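Local coordinates for extracellular solute-binding protein family 5 (Brucella melitensis, PDB 4ONY), which probably captures peptides or similar solutes in the periplasm and hands them to an ABC transporter for import, at residues F138-L143 with G187-L192; L311-N316 with M484-L489; R326-L331 with G554-P559. All coordinates share one frame; numbering follows the deposited sequence.

Interaction 1. Residues F138-L143 with G187-L192; sequences FTYDIL and GSMPVL
The ring of Y140 meets M189 obliquely: the methyl CE of M189 sits 3.6 Å from Y140 CE2, and the sulfur SD lies 5.5 Å from the centroid of the Y140 ring, a Met-aromatic contact. The ring of F138 is turned so that L192 O lies at its edge, near its plane, while I142 CG2 of the same helix covers one face toward the rim. M189 is bent at chi2 and chi3 (-65° and -97°), which folds its methyl back between the Y140 ring and L143 CD1. L143 CD1 also touches P190 CG, and L143 CG lies 4.0 Å from L192 CD1. L192 crosses T139 at about a right angle, with CG near T139 CG2. Here the polar bond forms: L192 N donates to T139 OG1 (2.9 Å, 166°), and the same hydroxyl is tied to D135 O one turn earlier in helix 133-146. A water joins Y140 OH to P190 O, 2.9 Å from the carbonyl. The loop that follows helix 181-187 is thus laid along helix 133-146, with M189, P190 and L192 against the helix and two of its backbone groups, L192 N and P190 O, satisfied within a buried contact by a hydroxyl that bonds twice and by a bridging water.

Interaction 2. Residues L311-N316 with M484-L489; sequences LGFVFN and MILGAL
M484 fills the groove between the two phenylalanines of the neighbouring strand. With CG anti to the backbone N (chi1 178°) and the chain extended as far as SD, it crosses F313 obliquely, placing SD 3.8 Å from F313 CB and 4.7 Å from the centroid of the F313 ring, a Met-aromatic contact. The bend at chi3 (-75°) then turns the methyl CE toward F315, which M484 lies alongside, 3.4 Å from F315 CE1. L486, modelled in two conformers, lies alongside F313 in one of them and points the same way. F313 thus has M484, and in that conformer L486, beside it on the same face of the sheet; Y452 of helix 443-458 stacks on its ring. The other face has a different relief. G487 offers no side chain, and V314 CG2 settles into that hollow over the bare backbone, 3.8 Å from G487 N. Beside it, V314 CB packs on I485 CG1. The backbones bind through two antiparallel hydrogen-bonded pairs. G312 and G487 exchange both bonds, the one from G487 N to G312 O being nearly straight (2.8 Å, 170°). V314 N donates to I485 O, but the return bond from I485 N to V314 O is weak at 3.3 Å. The segments are adjacent antiparallel strands of a mixed sheet, flanked by strands 557-562 and 435-440 and covered by helix 443-458 on the side of F313 and L486: an alpha/beta lobe of the kind found in periplasmic solute-binding proteins.

Interaction 3. Residues R326-L331 with G554-P559; sequences RVRQAL and GDYYVP
At the turn between helix 537-553 and strand 557-562, R328 of helix 325-333 takes hold of the backbone. Its guanidinium grips G554 O side-on with two nitrogens, NH2 at 2.8 Å and NE at 3.1 Å, the carbonyl oxygen lying close to the guanidinium plane. NE also makes a weak bond to D555 O. The side chain bends at chi3 (-58°), which carries the guanidinium over to G554 O, and NH1 is bonded to F322 O. The dipoles of these carbonyls probably stabilise the guanidinium charge. The planes of the guanidinium and the Y556 ring are nearly parallel, 13° apart, with Y556 CE1 3.5 Å from R328 NH2; a water bonded to Y556 OH reaches NH2 weakly. G554 O also sits above the centre of the Y556 ring. The turn is a helix exit: D555 is the first residue to leave helical geometry, with positive phi (42°), and the chain enters the sheet two residues later. D555 lies across Q329, its OD2 3.4 Å from Q329 CB. The carboxylate has its salt bridge with R384, while a water links D555 OD1 to Q329 O.

In the fold
Interactions 2 and 3 belong to one mixed sheet: F313 O and V558 N, then F315 N and Y556 O, probably hydrogen-bond strand 310-315 to the segment 554-559, and the centres of interactions 2 and 3 lie about 11 Å apart. Interaction 1 stands on the opposite side of the chain's centre, about 37 Å from interaction 2 between centres. All three are largely buried, though Q329 and D555 of interaction 3 and L311 of interaction 2 are partly exposed. Chemistry follows place: within the sheet, antiparallel backbone bonds and apolar side chains; where the chain enters strand 557-562, an arginine binding carbonyls, with two waters bridging nearby; in the helix-loop contact of interaction 1, a threonine hydroxyl amid apolar packing.

Interaction 1. Residues F138-L143 with G187-L192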
ATOM      1  N   PHE A 138      22.641 -20.172   1.437  1.00 21.84           N
ATOM      2  CA  PHE A 138      22.897 -19.697   2.778  1.00 21.18           C
ATOM      3  C   PHE A 138      21.754 -18.804   3.253  1.00 20.06           C
ATOM      4  O   PHE A 138      21.296 -18.914   4.404  1.00 20.34           O
ATOM      5  CB  PHE A 138      24.216 -18.931   2.790  1.00 21.61           C
ATOM      6  CG  PHE A 138      24.397 -18.039   3.973  1.00 20.89           C
ATOM      7  CD1 PHE A 138      24.817 -18.548   5.178  1.00 21.76           C
ATOM      8  CD2 PHE A 138      24.219 -16.685   3.850  1.00 20.73           C
ATOM      9  CE1 PHE A 138      25.014 -17.702   6.268  1.00 21.84           C
ATOM     10  CE2 PHE A 138      24.394 -15.836   4.940  1.00 20.31           C
ATOM     11  CZ  PHE A 138      24.768 -16.346   6.140  1.00 20.63           C
ATOM     12  N   THR A 139      21.307 -17.926   2.369  1.00 18.99           N
ATOM     13  CA  THR A 139      20.246 -16.953   2.682  1.00 18.10           C
ATOM     14  C   THR A 139      18.982 -17.631   3.176  1.00 17.56           C
ATOM     15  O   THR A 139      18.427 -17.229   4.200  1.00 16.59           O
ATOM     16  CB  THR A 139      19.903 -16.047   1.463  1.00 17.84           C
ATOM     17  OG1 THR A 139      21.043 -15.257   1.085  1.00 18.21           O
ATOM     18  CG2 THR A 139      18.770 -15.110   1.801  1.00 17.59           C
ATOM     19  N   TYR A 140      18.520 -18.660   2.459  1.00 17.85           N
ATOM     20  CA  TYR A 140      17.266 -19.364   2.855  1.00 18.63           C
ATOM     21  C   TYR A 140      17.475 -20.169   4.146  1.00 19.89           C
ATOM     22  O   TYR A 140      16.556 -20.272   4.994  1.00 20.48           O
ATOM     23  CB  TYR A 140      16.673 -20.201   1.705  1.00 18.44           C
ATOM     24  CG  TYR A 140      16.043 -19.267   0.709  1.00 17.88           C
ATOM     25  CD1 TYR A 140      16.814 -18.576  -0.197  1.00 17.86           C
ATOM     26  CD2 TYR A 140      14.676 -18.994   0.748  1.00 17.92           C
ATOM     27  CE1 TYR A 140      16.253 -17.636  -1.057  1.00 17.79           C
ATOM     28  CE2 TYR A 140      14.100 -18.066  -0.102  1.00 17.79           C
ATOM     29  CZ  TYR A 140      14.883 -17.381  -1.017  1.00 17.75           C
ATOM     30  OH  TYR A 140      14.308 -16.421  -1.864  1.00 17.66           O
ATOM     31  N   ASP A 141      18.665 -20.733   4.293  1.00 20.58           N
ATOM     32  CA  ASP A 141      19.043 -21.422   5.544  1.00 22.48           C
ATOM     33  C   ASP A 141      18.954 -20.439   6.767  1.00 21.59           C
ATOM     34  O   ASP A 141      18.116 -20.624   7.682  1.00 20.77           O
ATOM     35  CB  ASP A 141      20.456 -22.014   5.379  1.00 24.32           C
ATOM     36  CG  ASP A 141      20.959 -22.717   6.636  1.00 26.87           C
ATOM     37  OD1 ASP A 141      20.168 -23.034   7.521  1.00 29.06           O
ATOM     38  OD2 ASP A 141      22.169 -22.910   6.740  1.00 29.71           O
ATOM     39  N   ILE A 142      19.741 -19.363   6.734  1.00 20.20           N
ATOM     40  CA  ILE A 142      19.822 -18.505   7.893  1.00 19.98           C
ATOM     41  C   ILE A 142      18.538 -17.722   8.191  1.00 19.85           C
ATOM     42  O   ILE A 142      18.217 -17.523   9.344  1.00 19.96           O
ATOM     43  CB  ILE A 142      21.045 -17.562   7.848  1.00 20.42           C
ATOM     44  CG1 ILE A 142      21.293 -16.961   9.233  1.00 21.12           C
ATOM     45  CG2 ILE A 142      20.876 -16.445   6.839  1.00 19.30           C
ATOM     46  CD1 ILE A 142      22.556 -16.124   9.307  1.00 21.83           C
ATOM     47  N   LEU A 143      17.801 -17.287   7.168  1.00 19.59           N
ATOM     48  CA  LEU A 143      16.565 -16.555   7.385  1.00 19.69           C
ATOM     49  C   LEU A 143      15.443 -17.440   7.913  1.00 19.67           C
ATOM     50  O   LEU A 143      14.635 -16.979   8.702  1.00 18.96           O
ATOM     51  CB  LEU A 143      16.105 -15.850   6.125  1.00 19.78           C
ATOM     52  CG  LEU A 143      16.960 -14.676   5.696  1.00 20.27           C
ATOM     53  CD1 LEU A 143      16.384 -14.100   4.429  1.00 21.18           C
ATOM     54  CD2 LEU A 143      16.932 -13.595   6.789  1.00 21.26           C
ATOM     55  N   GLY A 187      11.132 -11.533  -5.783  1.00 16.14           N
ATOM     56  CA  GLY A 187      11.100 -10.106  -5.414  1.00 16.05           C
ATOM     57  C   GLY A 187      10.890  -9.735  -3.959  1.00 16.37           C
ATOM     58  O   GLY A 187      10.899  -8.553  -3.650  1.00 17.00           O
ATOM     59  N   SER A 188      10.670 -10.695  -3.065  1.00 16.80           N
ATOM     60  CA  SER A 188      10.448 -10.356  -1.655  1.00 16.52           C
ATOM     61  C   SER A 188      11.347 -11.139  -0.719  1.00 16.62           C
ATOM     62  O   SER A 188      10.965 -11.453   0.411  1.00 16.31           O
ATOM     63  CB  SER A 188       8.972 -10.560  -1.234  1.00 16.37           C
ATOM     64  OG  SER A 188       8.114  -9.897  -2.157  1.00 16.76           O
ATOM     65  N   MET A 189      12.543 -11.452  -1.189  1.00 16.33           N
ATOM     66  CA  MET A 189      13.574 -11.996  -0.339  1.00 16.02           C
ATOM     67  C   MET A 189      14.896 -11.369  -0.766  1.00 15.72           C
ATOM     68  O   MET A 189      15.140 -11.191  -1.946  1.00 15.92           O
ATOM     69  CB  MET A 189      13.684 -13.521  -0.483  1.00 16.92           C
ATOM     70  CG  MET A 189      12.583 -14.317   0.200  1.00 17.45           C
ATOM     71  SD  MET A 189      12.657 -14.113   2.000  1.00 18.04           S
ATOM     72  CE  MET A 189      13.570 -15.579   2.446  1.00 17.76           C
ATOM     73  N   PRO A 190      15.757 -11.065   0.189  1.00 15.75           N
ATOM     74  CA  PRO A 190      17.098 -10.619  -0.172  1.00 15.92           C
ATOM     75  C   PRO A 190      17.995 -11.743  -0.612  1.00 16.34           C
ATOM     76  O   PRO A 190      17.593 -12.927  -0.564  1.00 17.04           O
ATOM     77  CB  PRO A 190      17.598 -10.041   1.138  1.00 15.91           C
ATOM     78  CG  PRO A 190      17.005 -10.975   2.156  1.00 16.06           C
ATOM     79  CD  PRO A 190      15.610 -11.221   1.641  1.00 15.85           C
ATOM     80  N   VAL A 191      19.194 -11.374  -1.075  1.00 16.18           N
ATOM     81  CA  VAL A 191      20.310 -12.269  -1.068  1.00 16.32           C
ATOM     82  C   VAL A 191      21.342 -11.671  -0.109  1.00 16.57           C
ATOM     83  O   VAL A 191      21.707 -10.498  -0.222  1.00 16.89           O
ATOM     84  CB  VAL A 191      20.891 -12.507  -2.491  1.00 16.60           C
ATOM     85  CG1 VAL A 191      22.007 -13.540  -2.438  1.00 17.07           C
ATOM     86  CG2 VAL A 191      19.810 -12.993  -3.425  1.00 16.20           C
ATOM     87  N   LEU A 192      21.813 -12.522   0.806  1.00 17.28           N
ATOM     88  CA  LEU A 192      22.750 -12.207   1.879  1.00 17.64           C
ATOM     89  C   LEU A 192      24.141 -12.818   1.622  1.00 18.08           C
ATOM     90  O   LEU A 192      24.255 -13.891   1.025  1.00 18.14           O
ATOM     91  CB  LEU A 192      22.250 -12.785   3.207  1.00 17.84           C
ATOM     92  CG  LEU A 192      20.855 -12.345   3.633  1.00 18.18           C
ATOM     93  CD1 LEU A 192      20.456 -12.909   4.983  1.00 18.52           C
ATOM     94  CD2 LEU A 192      20.738 -10.811   3.685  1.00 17.82           C
TER
HETATM   95  O   HOH W   1      16.381 -14.659  -2.591  1.00 19.33           O

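Interaction 2. Residues L311-N316 with M484-L489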
ATOM      1  N   LEU A 311     -10.300   5.115   3.315  1.00 15.19           N
ATOM      2  CA  LEU A 311     -10.613   5.623   4.624  1.00 15.30           C
ATOM      3  C   LEU A 311     -12.148   5.696   4.651  1.00 14.80           C
ATOM      4  O   LEU A 311     -12.761   6.269   3.760  1.00 14.59           O
ATOM      5  CB  LEU A 311     -10.019   7.030   4.849  1.00 15.87           C
ATOM      6  CG  LEU A 311     -10.391   7.733   6.148  1.00 16.76           C
ATOM      7  CD1 LEU A 311      -9.865   6.987   7.372  1.00 17.23           C
ATOM      8  CD2 LEU A 311      -9.839   9.143   6.178  1.00 17.47           C
ATOM      9  N   GLY A 312     -12.758   5.150   5.689  1.00 14.21           N
ATOM     10  CA  GLY A 312     -14.210   5.193   5.816  1.00 14.03           C
ATOM     11  C   GLY A 312     -14.688   4.992   7.217  1.00 14.02           C
ATOM     12  O   GLY A 312     -13.916   4.507   8.068  1.00 13.79           O
ATOM     13  N   PHE A 313     -15.968   5.321   7.474  1.00 13.56           N
ATOM     14  CA  PHE A 313     -16.602   4.877   8.701  1.00 13.29           C
ATOM     15  C   PHE A 313     -16.978   3.437   8.483  1.00 13.15           C
ATOM     16  O   PHE A 313     -17.417   3.074   7.390  1.00 14.86           O
ATOM     17  CB  PHE A 313     -17.836   5.685   9.039  1.00 13.21           C
ATOM     18  CG  PHE A 313     -17.570   7.095   9.420  1.00 13.44           C
ATOM     19  CD1 PHE A 313     -17.038   7.406  10.663  1.00 13.72           C
ATOM     20  CD2 PHE A 313     -17.910   8.137   8.568  1.00 13.93           C
ATOM     21  CE1 PHE A 313     -16.831   8.713  11.051  1.00 14.09           C
ATOM     22  CE2 PHE A 313     -17.716   9.471   8.974  1.00 14.03           C
ATOM     23  CZ  PHE A 313     -17.175   9.750  10.221  1.00 14.09           C
ATOM     24  N   VAL A 314     -16.741   2.600   9.477  1.00 12.39           N
ATOM     25  CA  VAL A 314     -16.987   1.184   9.414  1.00 11.61           C
ATOM     26  C   VAL A 314     -18.127   0.799  10.318  1.00 11.09           C
ATOM     27  O   VAL A 314     -18.119   1.115  11.495  1.00 11.43           O
ATOM     28  CB  VAL A 314     -15.750   0.362   9.813  1.00 12.03           C
ATOM     29  CG1 VAL A 314     -16.030  -1.113   9.604  1.00 11.80           C
ATOM     30  CG2 VAL A 314     -14.558   0.706   8.916  1.00 12.33           C
ATOM     31  N   PHE A 315     -19.141   0.154   9.767  1.00 10.70           N
ATOM     32  CA  PHE A 315     -20.252  -0.368  10.549  1.00 10.85           C
ATOM     33  C   PHE A 315     -19.871  -1.742  11.091  1.00 11.60           C
ATOM     34  O   PHE A 315     -19.528  -2.639  10.308  1.00 11.78           O
ATOM     35  CB  PHE A 315     -21.493  -0.603   9.669  1.00 10.65           C
ATOM     36  CG  PHE A 315     -22.098   0.658   9.052  1.00 10.16           C
ATOM     37  CD1 PHE A 315     -22.955   1.469   9.801  1.00 10.13           C
ATOM     38  CD2 PHE A 315     -21.871   0.948   7.729  1.00 10.00           C
ATOM     39  CE1 PHE A 315     -23.548   2.606   9.243  1.00 10.38           C
ATOM     40  CE2 PHE A 315     -22.439   2.090   7.153  1.00 10.37           C
ATOM     41  CZ  PHE A 315     -23.279   2.911   7.922  1.00 10.43           C
ATOM     42  N   ASN A 316     -19.972  -1.940  12.408  1.00 11.87           N
ATOM     43  CA  ASN A 316     -19.887  -3.309  12.950  1.00 12.48           C
ATOM     44  C   ASN A 316     -21.198  -4.068  12.764  1.00 12.33           C
ATOM     45  O   ASN A 316     -22.094  -3.998  13.600  1.00 12.39           O
ATOM     46  CB  ASN A 316     -19.501  -3.331  14.428  1.00 13.05           C
ATOM     47  CG  ASN A 316     -19.195  -4.728  14.937  1.00 13.77           C
ATOM     48  OD1 ASN A 316     -19.280  -5.709  14.198  1.00 13.50           O
ATOM     49  ND2 ASN A 316     -18.865  -4.827  16.238  1.00 14.66           N
ATOM     50  N   MET A 484     -19.250   1.655  15.646  1.00 12.86           N
ATOM     51  CA  MET A 484     -18.666   2.256  14.448  1.00 12.97           C
ATOM     52  C   MET A 484     -17.285   2.809  14.798  1.00 13.59           C
ATOM     53  O   MET A 484     -17.076   3.301  15.968  1.00 13.30           O
ATOM     54  CB  MET A 484     -19.577   3.379  13.942  1.00 13.40           C
ATOM     55  CG  MET A 484     -19.039   4.112  12.718  1.00 13.88           C
ATOM     56  SD  MET A 484     -20.158   5.352  12.024  1.00 13.96           S
ATOM     57  CE  MET A 484     -21.369   4.312  11.220  1.00 14.09           C
ATOM     58  N   ILE A 485     -16.355   2.713  13.842  1.00 12.94           N
ATOM     59  CA  ILE A 485     -15.021   3.310  13.936  1.00 13.47           C
ATOM     60  C   ILE A 485     -14.683   3.942  12.592  1.00 14.14           C
ATOM     61  O   ILE A 485     -15.423   3.763  11.622  1.00 15.13           O
ATOM     62  CB  ILE A 485     -13.902   2.233  14.223  1.00 13.53           C
ATOM     63  CG1 ILE A 485     -13.949   1.096  13.194  1.00 13.17           C
ATOM     64  CG2 ILE A 485     -14.043   1.655  15.647  1.00 13.87           C
ATOM     65  CD1 ILE A 485     -12.877   0.018  13.340  1.00 14.05           C
ATOM     66  N   LEU A 486     -13.532   4.608  12.517  1.00 14.56           N
ATOM     67  CA  LEU A 486     -12.908   4.933  11.242  0.50 15.10           C
ATOM     68  C   LEU A 486     -11.916   3.803  10.914  1.00 15.32           C
ATOM     69  O   LEU A 486     -11.153   3.353  11.789  1.00 15.82           O
ATOM     70  CB  LEU A 486     -12.196   6.292  11.295  0.50 15.69           C
ATOM     71  CG  LEU A 486     -13.024   7.587  11.330  0.50 15.90           C
ATOM     72  CD1 LEU A 486     -13.335   7.979  12.753  0.50 16.43           C
ATOM     73  CD2 LEU A 486     -12.256   8.728  10.720  0.50 16.28           C
ATOM     74  N   GLY A 487     -11.926   3.344   9.671  1.00 15.13           N
ATOM     75  CA  GLY A 487     -11.034   2.269   9.214  1.00 15.92           C
ATOM     76  C   GLY A 487     -10.297   2.640   7.948  1.00 16.30           C
ATOM     77  O   GLY A 487     -10.811   3.387   7.124  1.00 16.79           O
ATOM     78  N   ALA A 488      -9.086   2.135   7.809  1.00 16.46           N
ATOM     79  CA  ALA A 488      -8.223   2.367   6.654  1.00 17.08           C
ATOM     80  C   ALA A 488      -7.842   1.011   6.036  1.00 17.50           C
ATOM     81  O   ALA A 488      -7.780   0.010   6.748  1.00 17.58           O
ATOM     82  CB  ALA A 488      -6.958   3.088   7.087  1.00 17.66           C
ATOM     83  N   LEU A 489      -7.650   0.947   4.735  1.00 17.85           N
ATOM     84  CA  LEU A 489      -7.115  -0.267   4.105  1.00 19.53           C
ATOM     85  C   LEU A 489      -5.928   0.064   3.253  1.00 20.37           C
ATOM     86  O   LEU A 489      -5.975   1.045   2.517  1.00 20.57           O
ATOM     87  CB  LEU A 489      -8.163  -0.903   3.187  1.00 20.14           C
ATOM     88  CG  LEU A 489      -9.420  -1.405   3.866  1.00 20.94           C
ATOM     89  CD1 LEU A 489     -10.428  -1.712   2.794  1.00 22.54           C
ATOM     90  CD2 LEU A 489      -9.146  -2.628   4.720  1.00 20.63           C
TER

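Interaction 3. Residues R326-L331 with G554-P559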
ATOM      1  N   ARG A 326     -29.931  -2.382   4.509  1.00 11.48           N
ATOM      2  CA  ARG A 326     -30.734  -1.233   4.129  1.00 12.02           C
ATOM      3  C   ARG A 326     -30.526  -0.067   5.106  1.00 11.62           C
ATOM      4  O   ARG A 326     -30.560   1.111   4.708  1.00 11.87           O
ATOM      5  CB  ARG A 326     -32.240  -1.591   4.095  1.00 12.81           C
ATOM      6  CG  ARG A 326     -32.581  -2.646   3.057  1.00 13.61           C
ATOM      7  CD  ARG A 326     -33.994  -3.172   3.187  1.00 13.89           C
ATOM      8  NE  ARG A 326     -34.156  -3.787   4.482  1.00 14.14           N
ATOM      9  CZ  ARG A 326     -35.265  -4.366   4.915  1.00 15.06           C
ATOM     10  NH1 ARG A 326     -36.347  -4.443   4.120  1.00 16.35           N
ATOM     11  NH2 ARG A 326     -35.307  -4.875   6.135  1.00 14.48           N
ATOM     12  N   VAL A 327     -30.364  -0.390   6.393  1.00 11.39           N
ATOM     13  CA  VAL A 327     -30.068   0.632   7.403  1.00 11.19           C
ATOM     14  C   VAL A 327     -28.669   1.241   7.152  1.00 11.13           C
ATOM     15  O   VAL A 327     -28.481   2.474   7.194  1.00 11.04           O
ATOM     16  CB  VAL A 327     -30.174   0.032   8.810  1.00 11.39           C
ATOM     17  CG1 VAL A 327     -29.672   0.996   9.871  1.00 11.33           C
ATOM     18  CG2 VAL A 327     -31.600  -0.411   9.121  1.00 11.56           C
ATOM     19  N   ARG A 328     -27.685   0.384   6.908  1.00 10.80           N
ATOM     20  CA  ARG A 328     -26.331   0.861   6.582  1.00 11.39           C
ATOM     21  C   ARG A 328     -26.359   1.752   5.336  1.00 11.24           C
ATOM     22  O   ARG A 328     -25.753   2.820   5.324  1.00 11.06           O
ATOM     23  CB  ARG A 328     -25.349  -0.315   6.394  1.00 11.49           C
ATOM     24  CG  ARG A 328     -25.235  -1.145   7.673  1.00 11.52           C
ATOM     25  CD  ARG A 328     -24.077  -2.080   7.640  1.00 11.51           C
ATOM     26  NE  ARG A 328     -24.147  -3.013   6.499  1.00 11.55           N
ATOM     27  CZ  ARG A 328     -24.660  -4.226   6.482  1.00 11.15           C
ATOM     28  NH1 ARG A 328     -25.280  -4.720   7.514  1.00 11.65           N
ATOM     29  NH2 ARG A 328     -24.545  -4.957   5.378  1.00 11.07           N
ATOM     30  N   GLN A 329     -27.102   1.340   4.322  1.00 11.84           N
ATOM     31  CA  GLN A 329     -27.221   2.129   3.096  1.00 12.97           C
ATOM     32  C   GLN A 329     -27.789   3.530   3.379  1.00 13.05           C
ATOM     33  O   GLN A 329     -27.238   4.523   2.926  1.00 12.69           O
ATOM     34  CB  GLN A 329     -28.112   1.398   2.100  1.00 14.44           C
ATOM     35  CG  GLN A 329     -28.197   1.933   0.673  1.00 16.44           C
ATOM     36  CD  GLN A 329     -29.316   1.212  -0.109  1.00 18.43           C
ATOM     37  OE1 GLN A 329     -30.036   0.312   0.415  1.00 21.87           O
ATOM     38  NE2 GLN A 329     -29.484   1.596  -1.302  1.00 19.52           N
ATOM     39  N   ALA A 330     -28.896   3.600   4.130  1.00 12.89           N
ATOM     40  CA  ALA A 330     -29.480   4.888   4.539  1.00 13.03           C
ATOM     41  C   ALA A 330     -28.472   5.771   5.278  1.00 13.04           C
ATOM     42  O   ALA A 330     -28.337   6.973   4.974  1.00 12.69           O
ATOM     43  CB  ALA A 330     -30.682   4.663   5.455  1.00 13.14           C
ATOM     44  N   LEU A 331     -27.802   5.207   6.274  1.00 13.31           N
ATOM     45  CA  LEU A 331     -26.897   6.026   7.108  1.00 14.60           C
ATOM     46  C   LEU A 331     -25.690   6.546   6.323  1.00 14.94           C
ATOM     47  O   LEU A 331     -25.226   7.642   6.574  1.00 15.46           O
ATOM     48  CB  LEU A 331     -26.422   5.268   8.337  1.00 15.37           C
ATOM     49  CG  LEU A 331     -27.567   4.870   9.287  1.00 16.94           C
ATOM     50  CD1 LEU A 331     -27.031   4.077  10.468  1.00 18.17           C
ATOM     51  CD2 LEU A 331     -28.507   5.941   9.769  1.00 17.29           C
ATOM     52  N   GLY A 554     -22.876  -3.886  -0.006  1.00 12.12           N
ATOM     53  CA  GLY A 554     -23.125  -4.220   1.370  1.00 12.98           C
ATOM     54  C   GLY A 554     -23.134  -3.025   2.329  1.00 13.52           C
ATOM     55  O   GLY A 554     -23.478  -3.194   3.492  1.00 14.34           O
ATOM     56  N   ASP A 555     -22.717  -1.853   1.871  1.00 13.55           N
ATOM     57  CA  ASP A 555     -22.530  -0.694   2.756  1.00 13.71           C
ATOM     58  C   ASP A 555     -21.856  -1.089   4.097  1.00 13.37           C
ATOM     59  O   ASP A 555     -22.357  -0.813   5.203  1.00 13.09           O
ATOM     60  CB  ASP A 555     -23.849   0.051   2.962  1.00 13.73           C
ATOM     61  CG  ASP A 555     -24.318   0.716   1.694  1.00 14.91           C
ATOM     62  OD1 ASP A 555     -23.852   1.859   1.409  1.00 13.83           O
ATOM     63  OD2 ASP A 555     -25.139   0.102   0.981  1.00 15.71           O
ATOM     64  N   TYR A 556     -20.682  -1.712   3.974  1.00 12.42           N
ATOM     65  CA  TYR A 556     -19.891  -2.052   5.137  1.00 12.16           C
ATOM     66  C   TYR A 556     -19.079  -0.869   5.633  1.00 12.23           C
ATOM     67  O   TYR A 556     -18.855  -0.756   6.823  1.00 12.25           O
ATOM     68  CB  TYR A 556     -18.982  -3.233   4.809  1.00 11.83           C
ATOM     69  CG  TYR A 556     -19.747  -4.483   4.389  1.00 11.69           C
ATOM     70  CD1 TYR A 556     -20.605  -5.101   5.267  1.00 11.90           C
ATOM     71  CD2 TYR A 556     -19.609  -5.020   3.146  1.00 11.60           C
ATOM     72  CE1 TYR A 556     -21.312  -6.226   4.926  1.00 12.12           C
ATOM     73  CE2 TYR A 556     -20.282  -6.163   2.787  1.00 11.80           C
ATOM     74  CZ  TYR A 556     -21.127  -6.779   3.666  1.00 12.12           C
ATOM     75  OH  TYR A 556     -21.830  -7.899   3.272  1.00 11.87           O
ATOM     76  N   TYR A 557     -18.657  -0.009   4.700  1.00 12.27           N
ATOM     77  CA  TYR A 557     -17.985   1.240   4.956  1.00 12.63           C
ATOM     78  C   TYR A 557     -18.848   2.378   4.430  1.00 13.26           C
ATOM     79  O   TYR A 557     -19.623   2.194   3.476  1.00 14.83           O
ATOM     80  CB  TYR A 557     -16.639   1.300   4.239  1.00 12.71           C
ATOM     81  CG  TYR A 557     -15.478   0.544   4.876  1.00 13.23           C
ATOM     82  CD1 TYR A 557     -15.600  -0.766   5.260  1.00 13.70           C
ATOM     83  CD2 TYR A 557     -14.257   1.151   5.068  1.00 13.70           C
ATOM     84  CE1 TYR A 557     -14.524  -1.455   5.794  1.00 14.87           C
ATOM     85  CE2 TYR A 557     -13.200   0.469   5.617  1.00 14.52           C
ATOM     86  CZ  TYR A 557     -13.343  -0.826   5.971  1.00 14.80           C
ATOM     87  OH  TYR A 557     -12.318  -1.511   6.525  1.00 17.73           O
ATOM     88  N   VAL A 558     -18.754   3.547   5.066  1.00 12.47           N
ATOM     89  CA  VAL A 558     -19.182   4.807   4.465  1.00 12.31           C
ATOM     90  C   VAL A 558     -17.861   5.390   3.949  1.00 12.14           C
ATOM     91  O   VAL A 558     -17.037   5.851   4.725  1.00 11.58           O
ATOM     92  CB  VAL A 558     -19.769   5.786   5.473  1.00 12.66           C
ATOM     93  CG1 VAL A 558     -20.239   7.052   4.779  1.00 13.00           C
ATOM     94  CG2 VAL A 558     -20.908   5.126   6.266  1.00 13.30           C
ATOM     95  N   PRO A 559     -17.641   5.326   2.643  1.00 12.13           N
ATOM     96  CA  PRO A 559     -16.339   5.732   2.115  1.00 12.32           C
ATOM     97  C   PRO A 559     -16.162   7.251   2.262  1.00 12.80           C
ATOM     98  O   PRO A 559     -17.097   8.026   1.994  1.00 12.89           O
ATOM     99  CB  PRO A 559     -16.412   5.262   0.663  1.00 12.34           C
ATOM    100  CG  PRO A 559     -17.869   5.365   0.296  1.00 12.58           C
ATOM    101  CD  PRO A 559     -18.612   5.006   1.576  1.00 12.34           C
TER
HETATM  102  O   HOH W   2     -24.678  -7.546   3.446  1.00 19.53           O
HETATM  103  O   HOH W   3     -25.141   4.275   1.118  1.00 26.33           O